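PDB 2B6C: 6-O-methylguanine DNA methyltransferase from Enterococcus faecalis, which is of unknown function but is predicted to act as an all-helical DNA alkylation repair enzyme of the AlkD-like family. Local coordinates for residues 66-69 / 70-73; 106-109 / 110-113; 126-129 / 130-134; 146-149 / 150-153. One frame throughout, in Å; residues are numbered along the deposited sequence. Where two conformers were deposited one is given.

In the fold
All four contacts are local, each within one continuous run of eight or nine residues, and they follow one another along a chain whose regular structure is all helix. Contact 2 lies near the chain's middle, its centre about 3 Å from that of the chain. It touches contact 1, where Arg69 NH2 comes within 3.0 Å of Ser106 OG, and contact 4, where Arg111 CZ packs 3.5 Å from Leu149 CD1. Contact 4 also meets contact 3, with Leu147 CD2 3.6 Å from Phe129 N. Contacts 1 and 4 lie on opposite sides of the chain's centre, their own centres about 27 Å apart. A glycerol, probably from crystallisation, binds beside Thr67 and Glu68 in contact 1.

Contact 1: 66-69 / 70-73; sequences KTER and EYQY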
loop_
_atom_site.group_PDB
_atom_site.type_symbol
_atom_site.label_atom_id
_atom_site.label_comp_id
_atom_site.label_asym_id
_atom_site.label_seq_id
_atom_site.Cartn_x
_atom_site.Cartn_y
_atom_site.Cartn_z
ATOM N N LYS B 66 12.664 -1.310 23.679
ATOM C CA LYS B 66 13.148 -2.635 24.056
ATOM C C LYS B 66 14.672 -2.705 23.853
ATOM O O LYS B 66 15.227 -1.955 23.059
ATOM C CB LYS B 66 12.407 -3.738 23.268
ATOM C CG LYS B 66 10.961 -3.952 23.737
ATOM C CD LYS B 66 10.128 -4.989 22.949
ATOM C CE LYS B 66 10.507 -6.450 23.288
ATOM N NZ LYS B 66 10.319 -6.903 24.749
ATOM N N THR B 67 15.324 -3.646 24.541
ATOM C CA THR B 67 16.765 -3.700 24.626
ATOM C C THR B 67 17.460 -4.068 23.344
ATOM O O THR B 67 18.392 -3.387 22.920
ATOM C CB THR B 67 17.192 -4.687 25.743
ATOM O OG1 THR B 67 16.816 -4.115 26.988
ATOM C CG2 THR B 67 18.728 -4.907 25.735
ATOM N N GLU B 68 17.022 -5.171 22.750
ATOM C CA GLU B 68 17.693 -5.710 21.593
ATOM C C GLU B 68 17.436 -4.861 20.362
ATOM O O GLU B 68 16.313 -4.349 20.150
ATOM C CB GLU B 68 17.266 -7.156 21.389
ATOM C CG GLU B 68 17.538 -8.007 22.594
ATOM C CD GLU B 68 16.464 -7.962 23.735
ATOM O OE1 GLU B 68 15.508 -7.135 23.802
ATOM O OE2 GLU B 68 16.637 -8.787 24.629
ATOM N N ARG B 69 18.482 -4.731 19.562
ATOM C CA ARG B 69 18.503 -3.875 18.378
ATOM C C ARG B 69 17.384 -4.241 17.366
ATOM O O ARG B 69 16.786 -3.380 16.774
ATOM C CB ARG B 69 19.890 -3.995 17.738
ATOM C CG ARG B 69 20.217 -2.968 16.668
ATOM C CD ARG B 69 19.719 -1.582 17.028
ATOM N NE ARG B 69 20.339 -0.534 16.203
ATOM C CZ ARG B 69 20.132 0.771 16.366
ATOM N NH1 ARG B 69 19.307 1.187 17.322
ATOM N NH2 ARG B 69 20.752 1.656 15.571
ATOM N N GLU B 70 17.105 -5.527 17.194
ATOM C CA GLU B 70 16.078 -5.952 16.213
ATOM C C GLU B 70 14.666 -5.370 16.520
ATOM O O GLU B 70 13.853 -5.203 15.620
ATOM C CB GLU B 70 16.067 -7.476 16.093
ATOM C CG GLU B 70 17.406 -8.059 15.621
ATOM C CD GLU B 70 18.266 -8.574 16.762
ATOM O OE1 GLU B 70 18.256 -7.997 17.870
ATOM O OE2 GLU B 70 18.971 -9.576 16.557
ATOM N N TYR B 71 14.403 -5.039 17.780
ATOM C CA TYR B 71 13.164 -4.364 18.151
ATOM C C TYR B 71 13.077 -2.932 17.653
ATOM O O TYR B 71 11.970 -2.455 17.387
ATOM C CB TYR B 71 12.948 -4.421 19.649
ATOM C CG TYR B 71 12.718 -5.849 20.128
ATOM C CD1 TYR B 71 11.581 -6.585 19.713
ATOM C CD2 TYR B 71 13.621 -6.461 20.989
ATOM C CE1 TYR B 71 11.360 -7.882 20.164
ATOM C CE2 TYR B 71 13.423 -7.772 21.422
ATOM C CZ TYR B 71 12.292 -8.472 21.010
ATOM O OH TYR B 71 12.122 -9.764 21.464
ATOM N N GLN B 72 14.222 -2.248 17.509
ATOM C CA GLN B 72 14.204 -0.911 16.846
ATOM C C GLN B 72 13.877 -1.088 15.378
ATOM O O GLN B 72 13.159 -0.262 14.802
ATOM C CB GLN B 72 15.510 -0.112 16.993
ATOM C CG GLN B 72 15.752 0.493 18.353
ATOM C CD GLN B 72 16.394 -0.465 19.315
ATOM O OE1 GLN B 72 15.714 -1.049 20.174
ATOM N NE2 GLN B 72 17.702 -0.621 19.212
ATOM N N TYR B 73 14.358 -2.187 14.785
ATOM C CA TYR B 73 14.088 -2.468 13.369
ATOM C C TYR B 73 12.615 -2.780 13.186
ATOM O O TYR B 73 12.023 -2.366 12.184
ATOM C CB TYR B 73 14.899 -3.652 12.830
ATOM C CG TYR B 73 16.413 -3.540 12.920
ATOM C CD1 TYR B 73 17.056 -2.290 12.955
ATOM C CD2 TYR B 73 17.217 -4.713 12.906
ATOM C CE1 TYR B 73 18.432 -2.199 13.024
ATOM C CE2 TYR B 73 18.606 -4.637 12.981
ATOM C CZ TYR B 73 19.213 -3.373 13.020
ATOM O OH TYR B 73 20.586 -3.288 13.058
#
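Lys66 lays its aliphatic chain over one face of the Tyr71 ring, five residues further on. CE carries this CH-pi contact, 3.5 Å from the Tyr71 ring centroid and only 9° off the normal. A bend at chi3 (76°) brings that carbon over the ring. Beyond it, Lys66 NZ stands 4.7 Å from the same Tyr71 centroid, still above the face, so a cation-pi interaction is added.

Backbone hydrogen bonds start helix 69-81. Tyr71 N donates to Glu68 O at 3.1 Å and Gln72 N to Arg69 O at 2.9 Å; both bonds span three residues, as in a first helical turn. A weak bond from Tyr73 N also reaches Arg69 O, and that oxygen lies over the face of the Tyr73 ring, 3.8 Å above its plane. Arg69 crosses the tyrosine at about a right angle, its CG 3.6 Å from Tyr73 OH.

The polar ends have partners elsewhere. Arg69 binds Lys101 O and shares Asp105 with Tyr73 OH, while Glu70 accepts from the backbone amides of Ala30, Gly31 and Ile32, and Tyr71 OH from Phe9 N. Glu70 and Tyr73 touch Arg37 of helix 34-48, and Tyr71 and Gln72 pack on Tyr63 and Tyr64 of helix 53-65.

Contact 2: 106-109 / 110-113; sequences SVDA and WRKF
Arg111 turns one face of its guanidinium over the backbone carbonyl of Asp108, with Asp108 O 3.9 Å above the plane and over its centre. The chain starts with CG anti to the backbone N (chi1 174°), then bends at chi2 and chi3, which brings the flat group back toward the preceding turn. Its charge does not reach the carboxylate directly, since Asp108 OD1 and Arg111 NH2 are 4.4 Å apart. Water 1 bridges them instead: it donates to Asp108 OD1 at 2.7 Å and, lying at the guanidinium edge, accepts from Arg111 NE at 2.8 Å.

All four backbone bonds here in helix 104-120 span i to i+4, Trp110 N to Ser106 O at 2.8 Å (168°), putting Asp108 and Arg111 on one side, about a turn apart. Asp108 also forms a salt bridge with Arg142, and Trp181 touches both Asp108 and Arg111; this cluster of charges and an aromatic is consistent with the DNA-facing groove of AlkD-like helical-repeat proteins.

On another side, the Trp110 indole brings CD1 to 3.2 Å from Ser106 O, while its NE1 bonds to Tyr64 OH. Lys112 runs back along the helix, placing CG 3.5 Å from Asp108 O.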
loop_
_atom_site.group_PDB
_atom_site.type_symbol
_atom_site.label_atom_id
_atom_site.label_comp_id
_atom_site.label_asym_id
_atom_site.label_seq_id
_atom_site.Cartn_x
_atom_site.Cartn_y
_atom_site.Cartn_z
ATOM N N SER B 106 19.918 2.186 12.040
ATOM C CA SER B 106 18.610 2.794 12.367
ATOM C C SER B 106 18.326 4.107 11.635
ATOM O O SER B 106 17.207 4.353 11.237
ATOM C CB SER B 106 18.434 3.019 13.879
ATOM O OG SER B 106 19.316 4.032 14.351
ATOM N N VAL B 107 19.339 4.961 11.496
ATOM C CA VAL B 107 19.176 6.261 10.845
ATOM C C VAL B 107 18.818 6.104 9.348
ATOM O O VAL B 107 17.950 6.842 8.835
ATOM C CB VAL B 107 20.451 7.157 11.042
ATOM C CG1 VAL B 107 20.372 8.445 10.207
ATOM C CG2 VAL B 107 20.623 7.498 12.529
ATOM N N ASP B 108 19.477 5.173 8.661
ATOM C CA ASP B 108 19.175 4.889 7.264
ATOM C C ASP B 108 17.799 4.249 7.145
ATOM O O ASP B 108 17.091 4.512 6.190
ATOM C CB ASP B 108 20.246 3.985 6.607
ATOM C CG ASP B 108 21.595 4.682 6.435
ATOM O OD1 ASP B 108 21.687 5.923 6.594
ATOM O OD2 ASP B 108 22.600 3.978 6.115
ATOM N N ALA B 109 17.421 3.387 8.095
ATOM C CA ALA B 109 16.009 2.903 8.139
ATOM C C ALA B 109 15.016 4.055 8.365
ATOM O O ALA B 109 14.000 4.128 7.674
ATOM C CB ALA B 109 15.814 1.792 9.173
ATOM N N TRP B 110 15.288 4.961 9.322
ATOM C CA TRP B 110 14.442 6.173 9.471
ATOM C C TRP B 110 14.409 7.037 8.200
ATOM O O TRP B 110 13.355 7.563 7.838
ATOM C CB TRP B 110 14.865 7.077 10.645
ATOM C CG TRP B 110 14.439 6.552 11.984
ATOM C CD1 TRP B 110 15.258 6.213 13.046
ATOM C CD2 TRP B 110 13.093 6.313 12.421
ATOM N NE1 TRP B 110 14.496 5.773 14.105
ATOM C CE2 TRP B 110 13.168 5.834 13.757
ATOM C CE3 TRP B 110 11.823 6.480 11.818
ATOM C CZ2 TRP B 110 12.028 5.471 14.495
ATOM C CZ3 TRP B 110 10.677 6.143 12.565
ATOM C CH2 TRP B 110 10.793 5.639 13.896
ATOM N N ARG B 111 15.557 7.175 7.538
ATOM C CA ARG B 111 15.649 7.979 6.334
ATOM C C ARG B 111 14.696 7.434 5.256
ATOM O O ARG B 111 13.987 8.214 4.579
ATOM C CB ARG B 111 17.094 8.050 5.807
ATOM C CG ARG B 111 17.201 8.783 4.424
ATOM C CD ARG B 111 17.150 7.767 3.272
ATOM N NE ARG B 111 18.354 6.938 3.310
ATOM C CZ ARG B 111 18.495 5.791 2.662
ATOM N NH1 ARG B 111 17.502 5.339 1.914
ATOM N NH2 ARG B 111 19.633 5.109 2.749
ATOM N N LYS B 112 14.685 6.111 5.123
ATOM C CA LYS B 112 13.739 5.407 4.251
ATOM C C LYS B 112 12.294 5.703 4.590
ATOM O O LYS B 112 11.511 5.912 3.695
ATOM C CB LYS B 112 13.979 3.895 4.245
ATOM C CG LYS B 112 15.179 3.532 3.453
ATOM C CD LYS B 112 15.598 2.053 3.635
ATOM C CE LYS B 112 17.124 1.893 3.562
ATOM N NZ LYS B 112 17.553 0.508 3.170
ATOM N N PHE B 113 11.949 5.726 5.879
ATOM C CA PHE B 113 10.625 6.169 6.293
ATOM C C PHE B 113 10.290 7.601 5.834
ATOM O O PHE B 113 9.217 7.824 5.235
ATOM C CB PHE B 113 10.434 6.015 7.804
ATOM C CG PHE B 113 9.183 6.649 8.308
ATOM C CD1 PHE B 113 7.935 6.039 8.083
ATOM C CD2 PHE B 113 9.237 7.858 8.991
ATOM C CE1 PHE B 113 6.761 6.622 8.563
ATOM C CE2 PHE B 113 8.095 8.458 9.460
ATOM C CZ PHE B 113 6.836 7.827 9.260
HETATM O O HOH W 1 20.847 7.363 4.474
#

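Contact 3: 126-129 / 130-134; sequences PTIF and ALFYG
Phe129 and Tyr133, one helical turn apart, meet through the ring of the first and the base of the second. The closest side-chain approach is Phe129 CE1 to Tyr133 CB, 3.5 Å, and Phe129 CZ continues it to Tyr133 CD1 at 3.8 Å. Both residues set CG anti to the backbone N (chi1 -179° and 170°), which sends the two rings out on the same side; their planes are 20° apart. The rings are nonetheless slid so far past each other that they barely overlap, with centroids 5.7 Å apart, and this is not a true stack.

The carbonyl of Phe129 takes two bonds where helix 125-132 ends. Tyr133 N comes to 2.9 Å of Phe129 O, close to the line of the C=O bond, whereas Phe132 N reaches the same oxygen from above the carbonyl plane. The mixed i+3 and i+4 bonding marks a weakly bonded last turn; Leu131 N, a little earlier, has only weak bonds, to Thr127 O and Ile128 O.

Ile128 splits its branches between two neighbours. CD1 lies beside Leu131 CD1 at 4.0 Å, and CG2 meets the edge of the Phe132 ring, 4.0 Å from CE2. That ring also turns its CD2 edge to Ile128 O, 3.3 Å away. Helix 104-120 packs on Ile128 through Phe114, Trp117 and Val118, while Phe129 rests on Leu147. Ala130, which lies on the exposed side, makes a regular bond from its N to Pro126 O, 3.0 Å long.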
loop_
_atom_site.group_PDB
_atom_site.type_symbol
_atom_site.label_atom_id
_atom_site.label_comp_id
_atom_site.label_asym_id
_atom_site.label_seq_id
_atom_site.Cartn_x
_atom_site.Cartn_y
_atom_site.Cartn_z
ATOM N N PRO B 126 10.010 20.087 0.818
ATOM C CA PRO B 126 10.736 21.175 1.504
ATOM C C PRO B 126 10.547 21.256 3.020
ATOM O O PRO B 126 11.499 21.574 3.747
ATOM C CB PRO B 126 10.164 22.449 0.821
ATOM C CG PRO B 126 9.841 21.960 -0.551
ATOM C CD PRO B 126 9.177 20.647 -0.270
ATOM N N THR B 127 9.344 20.954 3.485
ATOM C CA THR B 127 9.020 20.962 4.904
ATOM C C THR B 127 9.778 19.873 5.681
ATOM O O THR B 127 10.353 20.145 6.734
ATOM C CB THR B 127 7.499 20.785 5.101
ATOM O OG1 THR B 127 6.807 21.791 4.333
ATOM C CG2 THR B 127 7.115 20.944 6.552
ATOM N N ILE B 128 9.784 18.648 5.157
ATOM C CA ILE B 128 10.511 17.556 5.783
ATOM C C ILE B 128 12.028 17.769 5.697
ATOM O O ILE B 128 12.738 17.620 6.679
ATOM C CB ILE B 128 10.122 16.184 5.215
ATOM C CG1 ILE B 128 8.600 15.943 5.376
ATOM C CG2 ILE B 128 10.970 15.068 5.897
ATOM C CD1 ILE B 128 7.999 16.252 6.798
ATOM N N PHE B 129 12.516 18.133 4.521
ATOM C CA PHE B 129 13.903 18.542 4.402
ATOM C C PHE B 129 14.334 19.581 5.469
ATOM O O PHE B 129 15.368 19.409 6.082
ATOM C CB PHE B 129 14.223 18.998 2.979
ATOM C CG PHE B 129 15.673 19.427 2.789
ATOM C CD1 PHE B 129 16.055 20.748 3.027
ATOM C CD2 PHE B 129 16.629 18.504 2.395
ATOM C CE1 PHE B 129 17.390 21.140 2.873
ATOM C CE2 PHE B 129 17.973 18.880 2.214
ATOM C CZ PHE B 129 18.354 20.210 2.466
ATOM N N ALA B 130 13.545 20.636 5.689
ATOM C CA ALA B 130 13.914 21.685 6.644
ATOM C C ALA B 130 13.958 21.213 8.106
ATOM O O ALA B 130 14.644 21.844 8.923
ATOM C CB ALA B 130 13.004 22.932 6.493
ATOM N N LEU B 131 13.237 20.130 8.433
ATOM C CA LEU B 131 13.304 19.509 9.762
ATOM C C LEU B 131 14.735 19.081 10.079
ATOM O O LEU B 131 15.214 19.213 11.205
ATOM C CB LEU B 131 12.442 18.231 9.828
ATOM C CG LEU B 131 10.932 18.272 9.936
ATOM C CD1 LEU B 131 10.396 16.818 9.998
ATOM C CD2 LEU B 131 10.502 19.124 11.152
ATOM N N PHE B 132 15.401 18.536 9.077
ATOM C CA PHE B 132 16.699 17.901 9.259
ATOM C C PHE B 132 17.864 18.801 8.816
ATOM O O PHE B 132 18.985 18.629 9.282
ATOM C CB PHE B 132 16.710 16.561 8.489
ATOM C CG PHE B 132 15.722 15.559 9.018
ATOM C CD1 PHE B 132 16.012 14.806 10.164
ATOM C CD2 PHE B 132 14.486 15.376 8.379
ATOM C CE1 PHE B 132 15.070 13.864 10.690
ATOM C CE2 PHE B 132 13.547 14.440 8.872
ATOM C CZ PHE B 132 13.835 13.680 10.024
ATOM N N TYR B 133 17.609 19.717 7.880
ATOM C CA TYR B 133 18.669 20.587 7.360
ATOM C C TYR B 133 19.334 21.424 8.482
ATOM O O TYR B 133 18.634 22.080 9.249
ATOM C CB TYR B 133 18.117 21.540 6.259
ATOM C CG TYR B 133 19.112 22.599 5.897
ATOM C CD1 TYR B 133 20.226 22.280 5.116
ATOM C CD2 TYR B 133 18.992 23.921 6.387
ATOM C CE1 TYR B 133 21.179 23.223 4.809
ATOM C CE2 TYR B 133 19.955 24.888 6.063
ATOM C CZ TYR B 133 21.060 24.512 5.284
ATOM O OH TYR B 133 22.050 25.424 4.939
ATOM N N GLY B 134 20.672 21.436 8.542
ATOM C CA GLY B 134 21.405 22.196 9.569
ATOM C C GLY B 134 21.199 21.770 11.032
ATOM O O GLY B 134 21.518 22.518 11.955
#

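Contact 4: 146-149 / 150-153; sequences NLQL and MLKE
This is a local turn contact in the loop that joins helix 138-146 to helix 157-166, built from two overlapping type I beta turns, Asn146 to Leu149 and Gln148 to Leu151. The second turn is closed firmly: Leu151 N donates to Gln148 O at 2.8 Å with an N-H...O angle of 165°. The first is held only weakly, by Leu149 N to Asn146 O at 3.4 Å.

Two waters supply links that the turns lack. Water 2 donates to Leu147 O at 2.6 Å and accepts from Met150 N at 2.9 Å, taking the place of a direct backbone bond between them. Water 3 makes a like bridge two residues on, from Leu149 O (2.7 Å) to Lys152 N (2.8 Å); Leu149 O also accepts from Gln185 NE2 of helix 173-186.

Leu151 folds back on the turn, its CG beside the backbone N (chi1 -70°), and puts CD1 3.8 Å from Gln148 CB. Gln148 crosses it obliquely and runs on, extended, to bond through OE1 with Asn156 N. Both residues touch Leu125 of helix 125-132, while Leu147 packs on Ile128 and Phe129. Met150, present as selenomethionine, curls back through bends at chi2 and chi3, so that its terminal CE rests 3.8 Å from Leu149 CB.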
loop_
_atom_site.group_PDB
_atom_site.type_symbol
_atom_site.label_atom_id
_atom_site.label_comp_id
_atom_site.label_asym_id
_atom_site.label_seq_id
_atom_site.Cartn_x
_atom_site.Cartn_y
_atom_site.Cartn_z
ATOM N N ASN B 146 20.311 12.413 2.536
ATOM C CA ASN B 146 19.855 11.216 1.876
ATOM C C ASN B 146 18.337 11.134 1.753
ATOM O O ASN B 146 17.812 10.112 1.340
ATOM C CB ASN B 146 20.454 9.980 2.584
ATOM C CG ASN B 146 21.971 9.854 2.368
ATOM O OD1 ASN B 146 22.572 10.538 1.502
ATOM N ND2 ASN B 146 22.592 8.964 3.130
ATOM N N LEU B 147 17.622 12.208 2.099
ATOM C CA LEU B 147 16.155 12.207 2.015
ATOM C C LEU B 147 15.666 11.834 0.615
ATOM O O LEU B 147 14.635 11.165 0.461
ATOM C CB LEU B 147 15.582 13.576 2.420
ATOM C CG LEU B 147 14.052 13.728 2.488
ATOM C CD1 LEU B 147 13.424 12.694 3.447
ATOM C CD2 LEU B 147 13.677 15.153 2.870
ATOM N N GLN B 148 16.438 12.232 -0.401
ATOM C CA GLN B 148 15.968 12.162 -1.783
ATOM C C GLN B 148 16.572 11.025 -2.625
ATOM O O GLN B 148 16.379 11.004 -3.833
ATOM C CB GLN B 148 16.230 13.508 -2.452
ATOM C CG GLN B 148 15.829 14.707 -1.559
ATOM C CD GLN B 148 15.741 15.976 -2.346
ATOM O OE1 GLN B 148 14.821 16.152 -3.154
ATOM N NE2 GLN B 148 16.724 16.840 -2.178
ATOM N N LEU B 149 17.253 10.068 -1.977
ATOM C CA LEU B 149 17.997 8.991 -2.670
ATOM C C LEU B 149 17.137 8.213 -3.634
ATOM O O LEU B 149 17.625 7.711 -4.647
ATOM C CB LEU B 149 18.595 7.986 -1.677
ATOM C CG LEU B 149 19.770 8.433 -0.812
ATOM C CD1 LEU B 149 20.343 7.271 0.027
ATOM C CD2 LEU B 149 20.853 9.073 -1.634
HETATM N N MSE B 150 15.859 8.072 -3.292
HETATM C CA MSE B 150 14.959 7.316 -4.138
HETATM C C MSE B 150 14.034 8.205 -4.967
HETATM O O MSE B 150 13.142 7.694 -5.600
HETATM C CB MSE B 150 14.158 6.297 -3.300
HETATM C CG MSE B 150 15.052 5.267 -2.562
HETATM SE SE MSE B 150 16.252 4.317 -3.778
HETATM C CE MSE B 150 17.871 4.441 -2.835
ATOM N N LEU B 151 14.243 9.521 -4.970
ATOM C CA LEU B 151 13.298 10.427 -5.647
ATOM C C LEU B 151 13.500 10.625 -7.158
ATOM O O LEU B 151 12.585 11.112 -7.862
ATOM C CB LEU B 151 13.234 11.788 -4.939
ATOM C CG LEU B 151 12.556 11.690 -3.569
ATOM C CD1 LEU B 151 12.437 13.046 -2.897
ATOM C CD2 LEU B 151 11.204 10.974 -3.653
ATOM N N LYS B 152 14.689 10.264 -7.645
ATOM C CA LYS B 152 15.000 10.333 -9.075
ATOM C C LYS B 152 14.715 11.706 -9.672
ATOM O O LYS B 152 15.309 12.693 -9.247
ATOM C CB LYS B 152 14.278 9.219 -9.837
ATOM C CG LYS B 152 14.693 7.835 -9.375
ATOM C CD LYS B 152 13.877 6.801 -10.037
ATOM C CE LYS B 152 14.254 5.419 -9.528
ATOM N NZ LYS B 152 13.194 4.432 -9.935
ATOM N N GLU B 153 13.792 11.767 -10.633
ATOM C CA GLU B 153 13.506 13.013 -11.343
ATOM C C GLU B 153 12.699 13.989 -10.456
ATOM O O GLU B 153 12.622 15.181 -10.744
ATOM C CB GLU B 153 12.808 12.711 -12.683
ATOM C CG GLU B 153 13.623 11.821 -13.670
ATOM C CD GLU B 153 13.377 10.299 -13.534
ATOM O OE1 GLU B 153 14.013 9.517 -14.270
ATOM O OE2 GLU B 153 12.544 9.874 -12.712
HETATM O O HOH W 2 14.313 8.971 -0.967
HETATM O O HOH W 3 17.176 9.259 -6.854
#